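Local atomic coordinates of AgaA (PDB entry 6HLX), a protein that binds the opine agropinic acid in the periplasm as the solute-binding protein of an ABC transporter that imports it. Residues Q244-K248 / T402-F408. Numbering follows the deposited sequence.
Sequences QFNTK and TNNSPYF. With G9Z (agropinic acid), chain E.
The side-chain amide of Gln-244 reaches across to the backbone of the loop 402-408 and grips it with a single nitrogen. Gln-244 NE2 donates to Asn-404 O at 2.9 Å, a nearly straight bond with the oxygen in the amide plane, and to Thr-402 O at 3.0 Å, here approaching from above the carbonyl plane. These two bonds fix the rotation of the amide and present Gln-244 OE1 to agropinic acid, whose hydroxyl OAS donates to it at 2.6 Å. Thr-402 O also accepts from OAT of the ligand, so Gln-244 and the opine both donate to this one oxygen. Next along, Phe-245 N points straight at Ser-405 OG (2.9 Å), a hydroxyl that also bonds to Pro-445 O. Pro-406 O then accepts from both the backbone N and OG1 of Thr-247; OG1, set between backbone N and carbonyl carbon (chi1 70°), donates to a lone pair of Pro-406 O at 2.7 Å. At the outer end the extended Lys-248 chain runs over one face of the Tyr-407 ring, with CE above its centre and NZ 4.1 Å from the centroid in a cation-pi contact. Asn-246 OD1 meets the edge of that ring in plane while accepting from Lys-248 N, which closes an Asx turn. The contact thus joins the end of strand 240-245 to a type II turn at 405-408 and, at its inner end, forms part of the opine pocket of this periplasmic binding protein.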
ATOM      1  N   GLN A 244       5.025  13.496   1.441  1.00 18.66           N
ATOM      2  CA  GLN A 244       3.841  13.943   0.703  1.00 18.48           C
ATOM      3  C   GLN A 244       3.564  15.333   1.250  1.00 21.53           C
ATOM      4  O   GLN A 244       3.653  15.544   2.469  1.00 20.85           O
ATOM      5  CB  GLN A 244       2.628  13.033   0.975  1.00 18.83           C
ATOM      6  CG  GLN A 244       2.756  11.692   0.291  1.00 18.01           C
ATOM      7  CD  GLN A 244       1.879  10.659   0.925  1.00 22.22           C
ATOM      8  OE1 GLN A 244       2.379   9.797   1.647  1.00 22.28           O
ATOM      9  NE2 GLN A 244       0.558  10.737   0.705  1.00 19.86           N
ATOM     10  N   PHE A 245       3.244  16.272   0.365  1.00 17.82           N
ATOM     11  CA  PHE A 245       2.995  17.673   0.734  1.00 18.17           C
ATOM     12  C   PHE A 245       1.557  18.081   0.449  1.00 22.35           C
ATOM     13  O   PHE A 245       1.054  17.826  -0.658  1.00 21.84           O
ATOM     14  CB  PHE A 245       3.914  18.602  -0.100  1.00 20.62           C
ATOM     15  CG  PHE A 245       5.398  18.347   0.056  1.00 21.61           C
ATOM     16  CD1 PHE A 245       6.055  17.446  -0.768  1.00 22.47           C
ATOM     17  CD2 PHE A 245       6.137  19.013   1.023  1.00 22.68           C
ATOM     18  CE1 PHE A 245       7.431  17.224  -0.634  1.00 22.53           C
ATOM     19  CE2 PHE A 245       7.507  18.778   1.164  1.00 24.65           C
ATOM     20  CZ  PHE A 245       8.136  17.854   0.359  1.00 22.56           C
ATOM     21  N   ASN A 246       0.925  18.804   1.385  1.00 20.44           N
ATOM     22  CA  ASN A 246      -0.386  19.363   1.096  1.00 20.96           C
ATOM     23  C   ASN A 246      -0.101  20.672   0.352  1.00 22.88           C
ATOM     24  O   ASN A 246       0.393  21.647   0.955  1.00 22.06           O
ATOM     25  CB  ASN A 246      -1.172  19.637   2.371  1.00 21.66           C
ATOM     26  CG  ASN A 246      -2.565  20.113   2.110  1.00 28.08           C
ATOM     27  OD1 ASN A 246      -2.847  20.736   1.083  1.00 25.89           O
ATOM     28  ND2 ASN A 246      -3.478  19.818   3.035  1.00 25.26           N
ATOM     29  N   THR A 247      -0.416  20.697  -0.952  1.00 21.29           N
ATOM     30  CA  THR A 247      -0.110  21.861  -1.791  1.00 22.49           C
ATOM     31  C   THR A 247      -1.002  23.090  -1.509  1.00 26.82           C
ATOM     32  O   THR A 247      -0.741  24.169  -2.083  1.00 27.02           O
ATOM     33  CB  THR A 247      -0.075  21.500  -3.273  1.00 27.13           C
ATOM     34  OG1 THR A 247      -1.395  21.223  -3.717  1.00 27.79           O
ATOM     35  CG2 THR A 247       0.902  20.362  -3.597  1.00 23.43           C
ATOM     36  N   LYS A 248      -1.987  22.972  -0.592  1.00 24.73           N
ATOM     37  CA  LYS A 248      -2.779  24.140  -0.135  1.00 26.58           C
ATOM     38  C   LYS A 248      -2.010  24.913   0.947  1.00 31.08           C
ATOM     39  O   LYS A 248      -2.344  26.069   1.237  1.00 31.48           O
ATOM     40  CB  LYS A 248      -4.195  23.761   0.321  1.00 29.32           C
ATOM     41  CG  LYS A 248      -5.121  23.520  -0.858  1.00 40.25           C
ATOM     42  CD  LYS A 248      -6.576  23.362  -0.455  1.00 46.26           C
ATOM     43  CE  LYS A 248      -7.475  23.474  -1.667  1.00 56.09           C
ATOM     44  NZ  LYS A 248      -8.898  23.204  -1.332  1.00 67.30           N
ATOM     45  N   THR A 402      -4.327   8.390  -0.416  1.00 19.49           N
ATOM     46  CA  THR A 402      -3.384   7.865   0.576  1.00 19.06           C
ATOM     47  C   THR A 402      -1.901   8.098   0.210  1.00 20.23           C
ATOM     48  O   THR A 402      -1.092   8.224   1.120  1.00 20.47           O
ATOM     49  CB  THR A 402      -3.616   6.338   0.781  1.00 23.76           C
ATOM     50  OG1 THR A 402      -3.478   5.671  -0.489  1.00 21.84           O
ATOM     51  CG2 THR A 402      -4.971   6.027   1.442  1.00 22.73           C
ATOM     52  N   ASN A 403      -1.560   8.169  -1.098  1.00 16.94           N
ATOM     53  CA  ASN A 403      -0.171   8.242  -1.576  1.00 17.46           C
ATOM     54  C   ASN A 403       0.225   9.529  -2.289  1.00 21.34           C
ATOM     55  O   ASN A 403       1.388   9.656  -2.659  1.00 22.24           O
ATOM     56  CB  ASN A 403       0.116   7.072  -2.529  1.00 17.95           C
ATOM     57  CG  ASN A 403       0.192   5.732  -1.847  1.00 24.69           C
ATOM     58  OD1 ASN A 403      -0.241   4.693  -2.392  1.00 24.90           O
ATOM     59  ND2 ASN A 403       0.767   5.717  -0.653  1.00 14.40           N
ATOM     60  N   ASN A 404      -0.713  10.443  -2.500  1.00 19.35           N
ATOM     61  CA  ASN A 404      -0.373  11.657  -3.266  1.00 19.46           C
ATOM     62  C   ASN A 404      -0.042  12.874  -2.391  1.00 22.23           C
ATOM     63  O   ASN A 404      -0.097  12.807  -1.158  1.00 21.34           O
ATOM     64  CB  ASN A 404      -1.483  11.992  -4.289  1.00 19.19           C
ATOM     65  CG  ASN A 404      -2.653  12.756  -3.708  1.00 25.16           C
ATOM     66  OD1 ASN A 404      -3.037  12.538  -2.556  1.00 22.65           O
ATOM     67  ND2 ASN A 404      -3.253  13.666  -4.495  1.00 21.00           N
ATOM     68  N   SER A 405       0.258  14.000  -3.058  1.00 19.33           N
ATOM     69  CA  SER A 405       0.475  15.294  -2.420  1.00 18.88           C
ATOM     70  C   SER A 405      -0.836  16.072  -2.618  1.00 23.33           C
ATOM     71  O   SER A 405      -1.161  16.452  -3.755  1.00 21.38           O
ATOM     72  CB  SER A 405       1.665  16.009  -3.056  1.00 20.34           C
ATOM     73  OG  SER A 405       2.799  15.488  -2.381  1.00 20.94           O
ATOM     74  N   PRO A 406      -1.653  16.193  -1.541  1.00 20.30           N
ATOM     75  CA  PRO A 406      -2.995  16.766  -1.690  1.00 20.83           C
ATOM     76  C   PRO A 406      -3.086  17.997  -2.589  1.00 23.27           C
ATOM     77  O   PRO A 406      -2.288  18.940  -2.473  1.00 21.20           O
ATOM     78  CB  PRO A 406      -3.422  17.060  -0.247  1.00 22.19           C
ATOM     79  CG  PRO A 406      -2.774  15.950   0.546  1.00 24.00           C
ATOM     80  CD  PRO A 406      -1.433  15.715  -0.153  1.00 20.94           C
ATOM     81  N   TYR A 407      -4.030  17.935  -3.553  1.00 21.35           N
ATOM     82  CA  TYR A 407      -4.394  18.995  -4.502  1.00 21.79           C
ATOM     83  C   TYR A 407      -3.363  19.279  -5.599  1.00 24.83           C
ATOM     84  O   TYR A 407      -3.621  20.140  -6.443  1.00 24.83           O
ATOM     85  CB  TYR A 407      -4.804  20.307  -3.782  1.00 23.88           C
ATOM     86  CG  TYR A 407      -5.835  20.048  -2.704  1.00 25.11           C
ATOM     87  CD1 TYR A 407      -7.167  19.793  -3.032  1.00 26.75           C
ATOM     88  CD2 TYR A 407      -5.462  19.940  -1.368  1.00 26.64           C
ATOM     89  CE1 TYR A 407      -8.109  19.475  -2.050  1.00 26.62           C
ATOM     90  CE2 TYR A 407      -6.397  19.642  -0.375  1.00 27.47           C
ATOM     91  CZ  TYR A 407      -7.721  19.418  -0.723  1.00 33.71           C
ATOM     92  OH  TYR A 407      -8.645  19.121   0.248  1.00 34.77           O
ATOM     93  N   PHE A 408      -2.259  18.509  -5.664  1.00 22.37           N
ATOM     94  CA  PHE A 408      -1.326  18.656  -6.777  1.00 21.74           C
ATOM     95  C   PHE A 408      -2.058  18.225  -8.065  1.00 24.53           C
ATOM     96  O   PHE A 408      -2.691  17.163  -8.098  1.00 22.39           O
ATOM     97  CB  PHE A 408      -0.074  17.784  -6.581  1.00 21.95           C
ATOM     98  CG  PHE A 408       0.868  17.853  -7.771  1.00 22.46           C
ATOM     99  CD1 PHE A 408       1.644  18.986  -8.000  1.00 24.01           C
ATOM    100  CD2 PHE A 408       0.967  16.788  -8.665  1.00 23.24           C
ATOM    101  CE1 PHE A 408       2.497  19.057  -9.112  1.00 24.53           C
ATOM    102  CE2 PHE A 408       1.823  16.850  -9.769  1.00 24.37           C
ATOM    103  CZ  PHE A 408       2.584  17.985  -9.990  1.00 22.28           C
TER
HETATM  104  OAM G9Z E 604       0.336   0.745   7.226  1.00 19.83           O
HETATM  105  CAB G9Z E 604       1.415   1.294   7.491  1.00 20.73           C
HETATM  106  CAC G9Z E 604       1.932   1.367   8.801  1.00 21.35           C
HETATM  107  CB  G9Z E 604       3.298   2.112   8.684  1.00 20.86           C
HETATM  108  CA  G9Z E 604       3.368   2.585   7.242  1.00 19.50           C
HETATM  109  C   G9Z E 604       4.603   2.199   6.631  1.00 21.29           C
HETATM  110  O   G9Z E 604       4.698   1.046   6.128  1.00 20.70           O
HETATM  111  N   G9Z E 604       2.149   1.989   6.603  1.00 18.24           N
HETATM  112  CAG G9Z E 604       1.846   2.060   5.122  1.00 18.29           C
HETATM  113  CAH G9Z E 604       1.237   3.418   4.769  1.00 20.27           C
HETATM  114  OAP G9Z E 604       2.235   4.401   5.042  1.00 20.84           O
HETATM  115  CAI G9Z E 604       0.807   3.510   3.301  1.00 20.24           C
HETATM  116  OAQ G9Z E 604       0.141   2.278   2.927  1.00 19.16           O
HETATM  117  CAJ G9Z E 604      -0.213   4.676   3.070  1.00 19.85           C
HETATM  118  OAR G9Z E 604      -0.589   4.715   1.681  1.00 20.34           O
HETATM  119  CAK G9Z E 604       0.226   6.081   3.548  1.00 19.14           C
HETATM  120  OAT G9Z E 604      -0.908   6.970   3.530  1.00 20.09           O
HETATM  121  CAL G9Z E 604       1.403   6.643   2.737  1.00 19.08           C
HETATM  122  OAS G9Z E 604       1.850   7.889   3.316  1.00 20.39           O
HETATM  123  OXT G9Z E 604       5.556   3.024   6.657  1.00 20.87           O